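Long-range contacts in uncharacterized protein (Bacteroides eggerthii, PDB 4GDZ), which is of unknown function, belongs to the DUF4251 family, folds into a strongly curved antiparallel beta sheet and holds a magnesium ion in the crystal: residues 49-54 with 155-160; 67-72 with 80-85; 75-80 with 100-105; 125-130 with 148-153; 129-134 with 142-147. One frame throughout, in Å; residues are numbered along the deposited sequence. Where two conformers were deposited one is given.

Four contacts are antiparallel strand pairings in one curved sheet; interaction 4 joins the start of strand 128-135 to a loop. Interactions 1, 2 and 5 are largely buried, and I146 of interaction 5 packs on V80 and V82 of interaction 2 across the sheet's apolar interior. Interactions 1 and 2 share a border, since 49-54 bonds to 67-72 through the backbone, and 155-160 likewise joins interaction 1 to interaction 5. Interactions 3 and 4 are only partly buried, with polar side chains and one water each, though interaction 5 has a wet face too. Interaction 3 shares V80 with interaction 2 and holds the chain corner at G101; interactions 4 and 5 both supply magnesium ligands.

Interaction 1 (49-54 with 155-160); sequences LEANQV and MTLSGS
E50 to V54 pair with S160 to L157 in a buried antiparallel strand contact at the middle of the sheet, where strand 46-55 meets strand 155-163. E50 and S160 exchange two backbone hydrogen bonds, E50 N reaching S160 O at 2.9 Å. Next along, G159 has no side chain to hold the strands apart, and its CA lies 4.0 Å from A51 CA. The register then slips by one residue. N52 and Q53 both face S158 in a classic beta bulge, and S158 O takes two N-H groups, N52 N at 2.9 Å and, more distantly, Q53 N at 3.3 Å. Beyond the bulge S158 N returns a bond to Q53 O.

The Q53 side chain fastens the bulge from one face of the sheet. Its CG stands between the backbone N and the carbonyl carbon (chi1 60°), and the extended chain runs past the serine until Q53 NE2 donates to S158 OG at 2.9 Å. That bond is bent, 133° at the hydrogen, and leaves the amide plane at a tilt. With an alanine here, S158 OG would probably lose this donor and the bulge its side-chain cover. A51 CB meets L157 CB at 3.8 Å, and V54 sits beside L157 on the face away from Q53. L49 lays CD2 against S160 O, 3.4 Å away, while its side chain also packs on A142 and V144 of the neighbouring strand. The E50 carboxylate turns elsewhere, to S167 OG.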
# COMPACT_ATOMS: atom_id res chain seq x y z
N LEU A 49 4.42 -9.94 -17.94
CA LEU A 49 4.18 -8.81 -17.04
C LEU A 49 5.31 -7.81 -17.30
O LEU A 49 6.48 -8.12 -17.04
CB LEU A 49 4.20 -9.27 -15.59
CG LEU A 49 3.80 -8.29 -14.46
CD1 LEU A 49 4.89 -7.26 -14.19
CD2 LEU A 49 2.54 -7.57 -14.82
N GLU A 50 4.97 -6.65 -17.85
CA GLU A 50 5.93 -5.58 -18.10
C GLU A 50 5.82 -4.55 -16.96
O GLU A 50 4.81 -3.84 -16.85
CB GLU A 50 5.63 -4.94 -19.48
CG GLU A 50 5.75 -5.92 -20.64
CD GLU A 50 5.68 -5.30 -22.04
OE1 GLU A 50 5.41 -4.09 -22.17
OE2 GLU A 50 5.87 -6.05 -23.04
N ALA A 51 6.83 -4.51 -16.09
CA ALA A 51 6.77 -3.69 -14.86
C ALA A 51 7.15 -2.25 -15.17
O ALA A 51 8.02 -2.00 -16.00
CB ALA A 51 7.68 -4.25 -13.76
N ASN A 52 6.51 -1.30 -14.49
CA ASN A 52 6.88 0.11 -14.59
C ASN A 52 7.12 0.76 -13.24
O ASN A 52 7.47 1.94 -13.17
CB ASN A 52 5.89 0.92 -15.44
CG ASN A 52 4.46 0.81 -14.96
OD1 ASN A 52 4.20 0.62 -13.79
ND2 ASN A 52 3.52 0.93 -15.89
N GLN A 53 6.96 -0.00 -12.16
CA GLN A 53 7.41 0.47 -10.89
C GLN A 53 7.80 -0.63 -9.96
O GLN A 53 7.30 -1.75 -10.04
CB GLN A 53 6.38 1.40 -10.22
CG GLN A 53 5.06 0.78 -9.95
CD GLN A 53 4.10 1.65 -9.12
OE1 GLN A 53 4.13 2.88 -9.17
NE2 GLN A 53 3.23 0.98 -8.39
N VAL A 54 8.67 -0.24 -9.03
CA VAL A 54 9.04 -1.05 -7.90
C VAL A 54 8.32 -0.48 -6.67
O VAL A 54 8.17 0.76 -6.51
CB VAL A 54 10.58 -1.16 -7.73
CG1 VAL A 54 11.23 0.21 -7.65
CG2 VAL A 54 10.92 -1.99 -6.50
N MSE A 155 11.57 -8.82 -4.13
CA MSE A 155 11.30 -7.57 -4.83
C MSE A 155 9.87 -7.64 -5.33
O MSE A 155 9.42 -8.68 -5.81
CB MSE A 155 12.24 -7.39 -6.02
CG MSE A 155 13.67 -7.09 -5.63
SE MSE A 155 14.95 -7.76 -6.93
CE MSE A 155 14.25 -9.62 -6.78
N THR A 156 9.15 -6.53 -5.21
CA THR A 156 7.73 -6.43 -5.62
C THR A 156 7.63 -5.28 -6.62
O THR A 156 8.06 -4.15 -6.34
CB THR A 156 6.80 -6.27 -4.40
OG1 THR A 156 6.89 -7.45 -3.58
CG2 THR A 156 5.29 -6.07 -4.82
N LEU A 157 7.05 -5.59 -7.78
CA LEU A 157 6.86 -4.64 -8.89
C LEU A 157 5.44 -4.73 -9.41
O LEU A 157 4.75 -5.71 -9.18
CB LEU A 157 7.82 -4.97 -10.03
CG LEU A 157 9.31 -4.87 -9.61
CD1 LEU A 157 9.86 -6.22 -9.16
CD2 LEU A 157 10.12 -4.30 -10.76
N SER A 158 5.01 -3.68 -10.11
CA SER A 158 3.70 -3.69 -10.73
C SER A 158 3.83 -3.18 -12.12
O SER A 158 4.79 -2.45 -12.45
CB SER A 158 2.66 -2.88 -9.93
OG SER A 158 2.94 -1.49 -9.92
N GLY A 159 2.87 -3.56 -12.94
CA GLY A 159 2.84 -3.17 -14.32
C GLY A 159 1.71 -3.81 -15.10
O GLY A 159 0.67 -4.10 -14.52
N SER A 160 1.87 -3.96 -16.42
CA SER A 160 0.78 -4.44 -17.30
C SER A 160 0.97 -5.92 -17.62
O SER A 160 2.06 -6.32 -17.97
CB SER A 160 0.73 -3.65 -18.59
OG SER A 160 0.43 -2.30 -18.33

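Interaction 2 (67-72 with 80-85); sequences NTNFVL and VQVAFN
F70 and Q81 form a hydrogen-bonded antiparallel pair, the strands 70-72 and 80-85 running at 176° to each other. F70 N gives to Q81 O at 2.9 Å and Q81 N gives back to F70 O. V71 and V80 follow as a non-hydrogen-bonded pair. Before F70 the chain is no longer regular strand, and T68 O, though near A83 N, does not bond to it. The side chain of N69 steps in: A83 N donates to N69 OD1 at 2.9 Å, from well above the amide plane, while N69 ND2 donates to A83 O at 2.9 Å, an acceptor lying in that plane. One amide thus supplies both the donor and the acceptor that a strand backbone would offer, and its ND2 is held as well by T65 O.

On one face V71 CG2 lies beside V80 CG2 at 3.8 Å. On the other Q81 OE1 approaches F70 CE2 at 3.7 Å, amide and ring planes being 74° apart, and Q81 NE2 goes to T98 OG1. This beta hairpin is flanked by strand 46-55, which bonds to N69 and V71, and by strand 94-100, which bonds to V80 and V82; strand 141-148 packs on the valines through I146.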
# COMPACT_ATOMS: atom_id res chain seq x y z
N ASN A 67 12.09 -2.49 -20.13
CA ASN A 67 13.05 -3.31 -20.92
C ASN A 67 13.85 -4.34 -20.10
O ASN A 67 14.20 -5.42 -20.59
CB ASN A 67 14.06 -2.43 -21.68
CG ASN A 67 15.04 -3.28 -22.51
OD1 ASN A 67 14.60 -4.06 -23.37
ND2 ASN A 67 16.34 -3.17 -22.22
N THR A 68 14.15 -4.01 -18.84
CA THR A 68 14.86 -4.95 -17.96
C THR A 68 14.08 -5.23 -16.67
O THR A 68 14.68 -5.56 -15.66
CB THR A 68 16.26 -4.40 -17.62
OG1 THR A 68 16.12 -3.11 -16.98
CG2 THR A 68 17.12 -4.24 -18.89
N ASN A 69 12.75 -5.12 -16.72
CA ASN A 69 11.89 -5.40 -15.57
C ASN A 69 10.60 -6.09 -16.03
O ASN A 69 9.59 -5.43 -16.34
CB ASN A 69 11.61 -4.12 -14.79
CG ASN A 69 12.83 -3.61 -14.06
OD1 ASN A 69 13.22 -4.16 -13.02
ND2 ASN A 69 13.48 -2.59 -14.63
N PHE A 70 10.67 -7.40 -16.16
CA PHE A 70 9.57 -8.18 -16.68
C PHE A 70 9.62 -9.64 -16.24
O PHE A 70 10.65 -10.16 -15.83
CB PHE A 70 9.52 -8.10 -18.21
CG PHE A 70 10.71 -8.75 -18.89
CD1 PHE A 70 10.68 -10.09 -19.19
CD2 PHE A 70 11.86 -8.01 -19.17
CE1 PHE A 70 11.79 -10.70 -19.76
CE2 PHE A 70 12.96 -8.60 -19.75
CZ PHE A 70 12.92 -9.95 -20.03
N VAL A 71 8.46 -10.29 -16.37
CA VAL A 71 8.31 -11.73 -16.18
C VAL A 71 7.60 -12.26 -17.42
O VAL A 71 6.48 -11.84 -17.76
CB VAL A 71 7.52 -12.09 -14.89
CG1 VAL A 71 7.36 -13.62 -14.81
CG2 VAL A 71 8.24 -11.56 -13.63
N LEU A 72 8.28 -13.15 -18.13
CA LEU A 72 7.79 -13.75 -19.37
C LEU A 72 7.63 -15.24 -19.16
O LEU A 72 8.54 -15.91 -18.67
CB LEU A 72 8.78 -13.50 -20.50
CG LEU A 72 8.40 -14.02 -21.90
CD1 LEU A 72 8.98 -13.12 -22.98
CD2 LEU A 72 8.87 -15.44 -22.07
N VAL A 80 12.66 -14.27 -16.00
CA VAL A 80 12.45 -13.09 -15.18
C VAL A 80 13.72 -12.26 -15.21
O VAL A 80 14.83 -12.76 -15.02
CB VAL A 80 11.99 -13.40 -13.74
CG1 VAL A 80 12.90 -14.39 -13.05
CG2 VAL A 80 11.91 -12.09 -12.91
N GLN A 81 13.54 -10.98 -15.50
CA GLN A 81 14.63 -10.03 -15.42
C GLN A 81 14.13 -8.82 -14.62
O GLN A 81 13.11 -8.25 -14.95
CB GLN A 81 15.10 -9.60 -16.80
CG GLN A 81 16.30 -8.63 -16.75
CD GLN A 81 17.01 -8.51 -18.08
OE1 GLN A 81 16.50 -7.88 -19.00
NE2 GLN A 81 18.19 -9.14 -18.18
N VAL A 82 14.89 -8.44 -13.59
CA VAL A 82 14.62 -7.25 -12.77
C VAL A 82 15.94 -6.51 -12.62
O VAL A 82 16.96 -7.13 -12.37
CB VAL A 82 14.04 -7.61 -11.37
CG1 VAL A 82 13.90 -6.35 -10.49
CG2 VAL A 82 12.70 -8.34 -11.52
N ALA A 83 15.91 -5.19 -12.81
CA ALA A 83 17.09 -4.36 -12.65
C ALA A 83 16.64 -2.92 -12.49
O ALA A 83 16.15 -2.31 -13.44
CB ALA A 83 18.09 -4.48 -13.81
N PHE A 84 16.79 -2.41 -11.27
CA PHE A 84 16.39 -1.03 -10.96
C PHE A 84 17.51 -0.35 -10.18
O PHE A 84 18.22 -0.98 -9.36
CB PHE A 84 15.03 -0.98 -10.25
CG PHE A 84 14.96 -1.78 -8.99
CD1 PHE A 84 15.31 -1.21 -7.75
CD2 PHE A 84 14.47 -3.08 -9.00
CE1 PHE A 84 15.21 -1.94 -6.60
CE2 PHE A 84 14.39 -3.83 -7.84
CZ PHE A 84 14.77 -3.26 -6.63
N ASN A 85 17.68 0.92 -10.48
CA ASN A 85 18.69 1.72 -9.88
C ASN A 85 18.00 3.09 -9.72
O ASN A 85 18.00 3.86 -10.62
CB ASN A 85 19.91 1.73 -10.85
CG ASN A 85 20.92 2.78 -10.51
OD1 ASN A 85 20.89 3.30 -9.42
ND2 ASN A 85 21.82 3.10 -11.42

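Interaction 3 (75-80 with 100-105); sequences QGRGTV and DGTVSD
T79 and D100 are brought together by their first torsions: T79 OG1 stands anti to its carbonyl carbon (chi1 -56°), and the D100 carboxylate swings out opposite its own backbone N (chi1 -177°). T79 OG1 donates to D100 OD1 at 2.8 Å, meeting the carboxylate from above its plane. The pairing belongs to an antiparallel bridge between the start of strand 77-85 and a corner of the chain at G101, where strand 94-100 gives way to strand 102-110. Those two are the outermost strands of the sheet, so contact of both with 77-85 is consistent with a sheet closing on itself like a barrel. At the corner G78 and G101 exchange two backbone bonds, of which G101 N to G78 O is nearly straight (176°). V103 N continues the pairing by donating to G76 O at 2.9 Å.

R77 bends at chi2 and chi3, which folds its guanidinium back so that G101 O lies over one face, offset toward the rim. Its NH1 also touches T102 CG2 at 3.3 Å. A water sits between these groups, 2.7 Å from D100 OD1 and with only a weak bond from R77 NE, so R77 and D100 are linked at most weakly, through a water that also lies by G101 O. A valine in place of T79 would probably leave D100 OD1 without its hydroxyl donor and the carboxylate freer to turn. V103, which also packs on F120, presses CG2 against the backbone of strand 77-80, 3.5 Å from R77 C.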
# COMPACT_ATOMS: atom_id res chain seq x y z
N GLN A 75 4.71 -21.17 -22.19
CA GLN A 75 4.49 -22.59 -21.96
C GLN A 75 5.47 -23.09 -20.87
O GLN A 75 5.44 -22.56 -19.77
CB GLN A 75 4.44 -23.34 -23.29
CG GLN A 75 3.17 -22.90 -24.01
CD GLN A 75 2.99 -23.40 -25.43
OE1 GLN A 75 3.93 -23.81 -26.11
NE2 GLN A 75 1.76 -23.33 -25.89
N GLY A 76 6.33 -24.06 -21.14
CA GLY A 76 7.19 -24.56 -20.05
C GLY A 76 8.47 -23.77 -19.80
O GLY A 76 9.30 -24.16 -18.97
N ARG A 77 8.66 -22.67 -20.53
CA ARG A 77 9.86 -21.86 -20.40
C ARG A 77 9.49 -20.48 -19.88
O ARG A 77 8.41 -19.94 -20.16
CB ARG A 77 10.59 -21.69 -21.75
CG ARG A 77 10.91 -22.98 -22.49
CD ARG A 77 12.05 -23.77 -21.88
NE ARG A 77 13.29 -23.00 -21.79
CZ ARG A 77 14.43 -23.47 -21.27
NH1 ARG A 77 14.51 -24.72 -20.81
NH2 ARG A 77 15.50 -22.69 -21.22
N GLY A 78 10.40 -19.89 -19.14
CA GLY A 78 10.18 -18.56 -18.63
C GLY A 78 11.47 -17.85 -18.37
O GLY A 78 12.55 -18.47 -18.27
N THR A 79 11.35 -16.53 -18.24
CA THR A 79 12.44 -15.62 -17.97
C THR A 79 11.92 -14.51 -17.06
O THR A 79 10.88 -13.89 -17.31
CB THR A 79 12.96 -14.95 -19.27
OG1 THR A 79 13.33 -15.96 -20.20
CG2 THR A 79 14.19 -14.07 -18.99
N VAL A 80 12.66 -14.27 -16.00
CA VAL A 80 12.45 -13.09 -15.18
C VAL A 80 13.72 -12.26 -15.21
O VAL A 80 14.83 -12.76 -15.02
CB VAL A 80 11.99 -13.40 -13.74
CG1 VAL A 80 12.90 -14.39 -13.05
CG2 VAL A 80 11.91 -12.09 -12.91
N ASP A 100 16.66 -17.37 -16.27
CA ASP A 100 16.12 -17.85 -17.53
C ASP A 100 16.11 -19.36 -17.47
O ASP A 100 17.16 -19.97 -17.26
CB ASP A 100 17.03 -17.35 -18.67
CG ASP A 100 16.53 -17.73 -20.06
OD1 ASP A 100 15.32 -17.98 -20.20
OD2 ASP A 100 17.33 -17.74 -21.02
N GLY A 101 14.95 -19.99 -17.65
CA GLY A 101 14.87 -21.44 -17.61
C GLY A 101 13.46 -22.00 -17.75
O GLY A 101 12.72 -21.61 -18.64
N THR A 102 13.13 -22.94 -16.89
CA THR A 102 11.89 -23.69 -17.02
C THR A 102 10.91 -23.25 -15.94
O THR A 102 11.32 -22.82 -14.86
CB THR A 102 12.13 -25.20 -16.92
OG1 THR A 102 12.82 -25.43 -15.70
CG2 THR A 102 12.95 -25.73 -18.14
N VAL A 103 9.63 -23.37 -16.24
CA VAL A 103 8.54 -22.95 -15.35
C VAL A 103 7.95 -24.17 -14.69
O VAL A 103 7.69 -25.15 -15.35
CB VAL A 103 7.46 -22.18 -16.13
CG1 VAL A 103 6.23 -21.91 -15.28
CG2 VAL A 103 8.03 -20.88 -16.67
N SER A 104 7.73 -24.11 -13.38
CA SER A 104 7.18 -25.26 -12.67
C SER A 104 6.29 -24.80 -11.53
O SER A 104 6.30 -23.61 -11.14
CB SER A 104 8.32 -26.11 -12.09
OG SER A 104 9.07 -25.39 -11.11
N ASP A 105 5.55 -25.78 -10.99
CA ASP A 105 4.74 -25.60 -9.77
C ASP A 105 3.73 -24.47 -9.91
O ASP A 105 3.63 -23.64 -9.03
CB ASP A 105 5.65 -25.33 -8.55
CG ASP A 105 6.71 -26.42 -8.36
OD1 ASP A 105 6.31 -27.59 -8.24
OD2 ASP A 105 7.92 -26.11 -8.35
O HOH W 1 13.74 -20.03 -20.95

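Interaction 4 (125-130 with 148-153); sequences IGISAQ and PNFNSN. With MG (magnesium ion), chain B.
I127 meets the F150 ring at its edge: CD1 lies close to the ring plane, 3.9 Å from F150 CE2, and the two side chains run alongside, pointing the same way. The second flat group, the N149 amide, is met over its plane instead. S128 N donates to N149 OD1 at 3.0 Å, standing 63° out of the carbonyl plane, although the N-H itself points almost straight at the oxygen. N149 can offer that oxygen because its CG sits between the backbone N and the carbonyl carbon (chi1 72°), turning the amide back over segment 125-130. There S128 OG packs on N149 CB at 3.4 Å, and the I127 side chain crosses the amide at about a right angle.

The backbone adds the reverse bond, N149 N to S128 O at 2.9 Å, so S128 both gives to and receives from the same asparagine. A water extends the link, donating to N149 OD1 and, at 2.8 Å, to G126 O. Further along, A129 and P148 form the last antiparallel pair, non-hydrogen-bonded, with V97 packing on P148 and on I127 from strand 94-100.

Past P148 the chain leaves the sheet and wraps the metal. N151 O binds the magnesium ion at 2.2 Å. N153 O follows at 2.3 Å from the magnesium, and N147 OD1 completes the protein ligands. P148 O, 2.5 Å from the magnesium, makes the longest of the four bonds. The arrangement is a metal site in a strand-to-strand loop, its four protein ligands all oxygens, three of them main-chain carbonyls, and it is tied to strand 128-135 by the N149 bonds.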
# COMPACT_ATOMS: atom_id res chain seq x y z
N ILE A 125 20.06 -22.34 -14.12
CA ILE A 125 21.22 -23.15 -13.76
C ILE A 125 21.87 -22.55 -12.51
O ILE A 125 22.47 -21.46 -12.57
CB ILE A 125 22.20 -23.27 -14.93
CG1 ILE A 125 21.48 -23.91 -16.13
CG2 ILE A 125 23.41 -24.12 -14.52
CD1 ILE A 125 22.30 -23.94 -17.40
N GLY A 126 21.71 -23.24 -11.39
CA GLY A 126 22.23 -22.82 -10.10
C GLY A 126 21.48 -21.67 -9.42
O GLY A 126 21.97 -21.13 -8.44
N ILE A 127 20.33 -21.28 -9.95
CA ILE A 127 19.59 -20.12 -9.45
C ILE A 127 18.12 -20.37 -9.82
O ILE A 127 17.81 -20.89 -10.88
CB ILE A 127 20.11 -18.75 -10.05
CG1 ILE A 127 19.37 -17.54 -9.42
CG2 ILE A 127 20.04 -18.67 -11.59
CD1 ILE A 127 19.97 -16.18 -9.78
N SER A 128 17.22 -19.93 -8.95
CA SER A 128 15.78 -19.99 -9.25
C SER A 128 15.09 -18.82 -8.60
O SER A 128 15.67 -18.13 -7.76
CB SER A 128 15.19 -21.32 -8.77
OG SER A 128 15.30 -21.41 -7.36
N ALA A 129 13.85 -18.59 -8.98
CA ALA A 129 13.05 -17.54 -8.35
C ALA A 129 11.62 -18.05 -8.22
O ALA A 129 11.08 -18.63 -9.15
CB ALA A 129 13.06 -16.22 -9.15
N GLN A 130 11.04 -17.82 -7.04
CA GLN A 130 9.62 -18.05 -6.80
C GLN A 130 8.82 -16.75 -7.04
O GLN A 130 9.20 -15.67 -6.59
CB GLN A 130 9.41 -18.57 -5.39
CG GLN A 130 7.95 -18.94 -5.14
CD GLN A 130 7.84 -19.73 -3.88
OE1 GLN A 130 8.14 -19.23 -2.80
NE2 GLN A 130 7.45 -20.99 -4.01
N PRO A 148 14.22 -14.64 -5.20
CA PRO A 148 15.32 -15.51 -5.67
C PRO A 148 15.76 -16.49 -4.60
O PRO A 148 15.58 -16.23 -3.43
CB PRO A 148 16.45 -14.50 -5.96
CG PRO A 148 15.74 -13.21 -6.23
CD PRO A 148 14.63 -13.22 -5.22
N ASN A 149 16.33 -17.62 -4.99
CA ASN A 149 16.61 -18.67 -4.01
C ASN A 149 17.80 -18.37 -3.10
O ASN A 149 17.94 -19.02 -2.07
CB ASN A 149 16.89 -20.01 -4.70
CG ASN A 149 18.23 -20.02 -5.39
OD1 ASN A 149 18.48 -19.23 -6.29
ND2 ASN A 149 19.14 -20.82 -4.89
N PHE A 150 18.66 -17.41 -3.44
CA PHE A 150 19.94 -17.28 -2.72
C PHE A 150 19.87 -16.50 -1.41
O PHE A 150 20.79 -16.59 -0.61
CB PHE A 150 21.05 -16.72 -3.64
CG PHE A 150 20.68 -15.45 -4.36
CD1 PHE A 150 20.72 -14.22 -3.70
CD2 PHE A 150 20.32 -15.47 -5.70
CE1 PHE A 150 20.38 -13.04 -4.35
CE2 PHE A 150 19.97 -14.30 -6.35
CZ PHE A 150 19.99 -13.09 -5.68
N ASN A 151 18.85 -15.70 -1.20
CA ASN A 151 18.64 -15.13 0.12
C ASN A 151 17.15 -14.89 0.32
O ASN A 151 16.36 -15.13 -0.59
CB ASN A 151 19.51 -13.88 0.36
CG ASN A 151 19.16 -12.71 -0.55
OD1 ASN A 151 18.02 -12.42 -0.79
ND2 ASN A 151 20.19 -12.00 -1.02
N SER A 152 16.77 -14.44 1.51
CA SER A 152 15.36 -14.35 1.91
C SER A 152 14.68 -13.06 1.40
O SER A 152 13.46 -12.94 1.48
CB SER A 152 15.26 -14.43 3.44
OG SER A 152 15.73 -13.19 3.95
N ASN A 153 15.46 -12.12 0.87
CA ASN A 153 14.90 -10.90 0.34
C ASN A 153 14.05 -11.13 -0.94
O ASN A 153 14.15 -12.15 -1.62
CB ASN A 153 16.02 -9.89 0.07
CG ASN A 153 16.91 -9.68 1.29
OD1 ASN A 153 16.43 -9.68 2.43
ND2 ASN A 153 18.19 -9.51 1.07
MG MG B . 15.00 -14.26 -2.06
O HOH W 2 21.46 -19.21 -6.51

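Interaction 5 (129-134 with 142-147); sequences AQIFLT and ATVTIN. With MG (magnesium ion), chain B.
I131, A129, V144 and I146 make the close-packed face of this beta hairpin. A129 CB touches I146 CG2 at 4.0 Å. I131 CD1 packs on I146 CG1, and I131 CG2 comes unusually near V144 CG2, but both I131 contacts belong to one of two conformers, so the strain there is doubtful. Between the strands, Q130, F132 and T134 each exchange a pair of backbone bonds with N147, T145 and T143; F132 N to T145 O, at 3.0 Å, is one of the six.

The opposite face is looser and more polar. A water donates to Q130 OE1 at 2.8 Å and accepts from N147 ND2 at 3.0 Å, bridging the two amide ends. T134 and T143 stand side by side, and a second water donates to T134 OG1 at 2.9 Å near the T143 hydroxyl. A second subunit covers part of this face: its Q60 bonds to T134 OG1 and T145 OG1, and its Y88 meets F132 edge-to-face. T145 OG1 also pairs with T156 OG1.

At the end of the strand N147 points CG away from its backbone N (chi1 -177°), carrying OD1 to the magnesium ion at 2.4 Å. With OD1 on the cation and ND2 on the water, the amide is fixed in orientation, and the metal would probably polarise it, making ND2 a stronger donor to that water.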
# COMPACT_ATOMS: atom_id res chain seq x y z
N ALA A 129 13.85 -18.59 -8.98
CA ALA A 129 13.05 -17.54 -8.35
C ALA A 129 11.62 -18.05 -8.22
O ALA A 129 11.08 -18.63 -9.15
CB ALA A 129 13.06 -16.22 -9.15
N GLN A 130 11.04 -17.82 -7.04
CA GLN A 130 9.62 -18.05 -6.80
C GLN A 130 8.82 -16.75 -7.04
O GLN A 130 9.20 -15.67 -6.59
CB GLN A 130 9.41 -18.57 -5.39
CG GLN A 130 7.95 -18.94 -5.14
CD GLN A 130 7.84 -19.73 -3.88
OE1 GLN A 130 8.14 -19.23 -2.80
NE2 GLN A 130 7.45 -20.99 -4.01
N ILE A 131 7.74 -16.88 -7.80
CA ILE A 131 6.97 -15.75 -8.33
C ILE A 131 5.53 -15.82 -7.80
O ILE A 131 4.92 -16.89 -7.86
CB ILE A 131 6.89 -15.82 -9.87
CG1 ILE A 131 8.27 -16.13 -10.51
CG2 ILE A 131 6.26 -14.54 -10.42
CD1 ILE A 131 9.33 -15.08 -10.28
N PHE A 132 5.00 -14.71 -7.33
CA PHE A 132 3.59 -14.59 -6.93
C PHE A 132 3.01 -13.40 -7.67
O PHE A 132 3.53 -12.30 -7.59
CB PHE A 132 3.45 -14.41 -5.42
CG PHE A 132 2.01 -14.22 -4.95
CD1 PHE A 132 1.05 -15.23 -5.12
CD2 PHE A 132 1.59 -13.01 -4.43
CE1 PHE A 132 -0.27 -15.05 -4.73
CE2 PHE A 132 0.28 -12.83 -4.01
CZ PHE A 132 -0.66 -13.85 -4.17
N LEU A 133 1.92 -13.62 -8.39
CA LEU A 133 1.33 -12.62 -9.27
C LEU A 133 -0.15 -12.49 -8.95
O LEU A 133 -0.86 -13.49 -8.79
CB LEU A 133 1.55 -13.06 -10.73
CG LEU A 133 0.98 -12.30 -11.93
CD1 LEU A 133 1.61 -12.85 -13.20
CD2 LEU A 133 -0.53 -12.45 -11.99
N THR A 134 -0.63 -11.24 -8.87
CA THR A 134 -2.02 -10.96 -8.59
C THR A 134 -2.56 -10.01 -9.65
O THR A 134 -1.86 -9.10 -10.11
CB THR A 134 -2.24 -10.33 -7.20
OG1 THR A 134 -1.49 -9.10 -7.14
CG2 THR A 134 -1.80 -11.30 -6.10
N ALA A 142 -1.15 -5.69 -12.84
CA ALA A 142 -0.82 -6.82 -12.00
C ALA A 142 0.37 -6.46 -11.17
O ALA A 142 1.18 -5.62 -11.55
CB ALA A 142 -0.52 -8.04 -12.87
N THR A 143 0.48 -7.12 -10.03
CA THR A 143 1.57 -6.95 -9.10
C THR A 143 2.27 -8.28 -8.96
O THR A 143 1.61 -9.34 -8.87
CB THR A 143 1.03 -6.46 -7.74
OG1 THR A 143 0.33 -5.24 -7.98
CG2 THR A 143 2.15 -6.24 -6.71
N VAL A 144 3.60 -8.25 -8.96
CA VAL A 144 4.37 -9.48 -8.90
C VAL A 144 5.41 -9.35 -7.79
O VAL A 144 6.03 -8.30 -7.66
CB VAL A 144 4.99 -9.80 -10.29
CG1 VAL A 144 6.04 -8.75 -10.73
CG2 VAL A 144 5.65 -11.16 -10.29
N THR A 145 5.59 -10.41 -7.02
CA THR A 145 6.70 -10.54 -6.07
C THR A 145 7.62 -11.63 -6.53
O THR A 145 7.17 -12.76 -6.84
CB THR A 145 6.14 -10.86 -4.65
OG1 THR A 145 5.27 -9.78 -4.30
CG2 THR A 145 7.27 -11.02 -3.57
N ILE A 146 8.90 -11.31 -6.56
CA ILE A 146 9.97 -12.18 -7.03
C ILE A 146 10.90 -12.48 -5.88
O ILE A 146 11.49 -11.57 -5.26
CB ILE A 146 10.72 -11.52 -8.23
CG1 ILE A 146 9.73 -11.22 -9.38
CG2 ILE A 146 11.88 -12.40 -8.73
CD1 ILE A 146 10.03 -9.98 -10.18
N ASN A 147 11.09 -13.77 -5.63
CA ASN A 147 11.88 -14.25 -4.51
C ASN A 147 12.99 -15.18 -5.00
O ASN A 147 12.75 -16.38 -5.17
CB ASN A 147 10.95 -14.95 -3.49
CG ASN A 147 11.67 -15.44 -2.25
OD1 ASN A 147 12.85 -15.21 -2.06
ND2 ASN A 147 10.94 -16.14 -1.39
MG MG B . 15.00 -14.26 -2.06
O HOH W 3 8.13 -16.44 -2.37
O HOH W 4 -2.64 -6.61 -8.05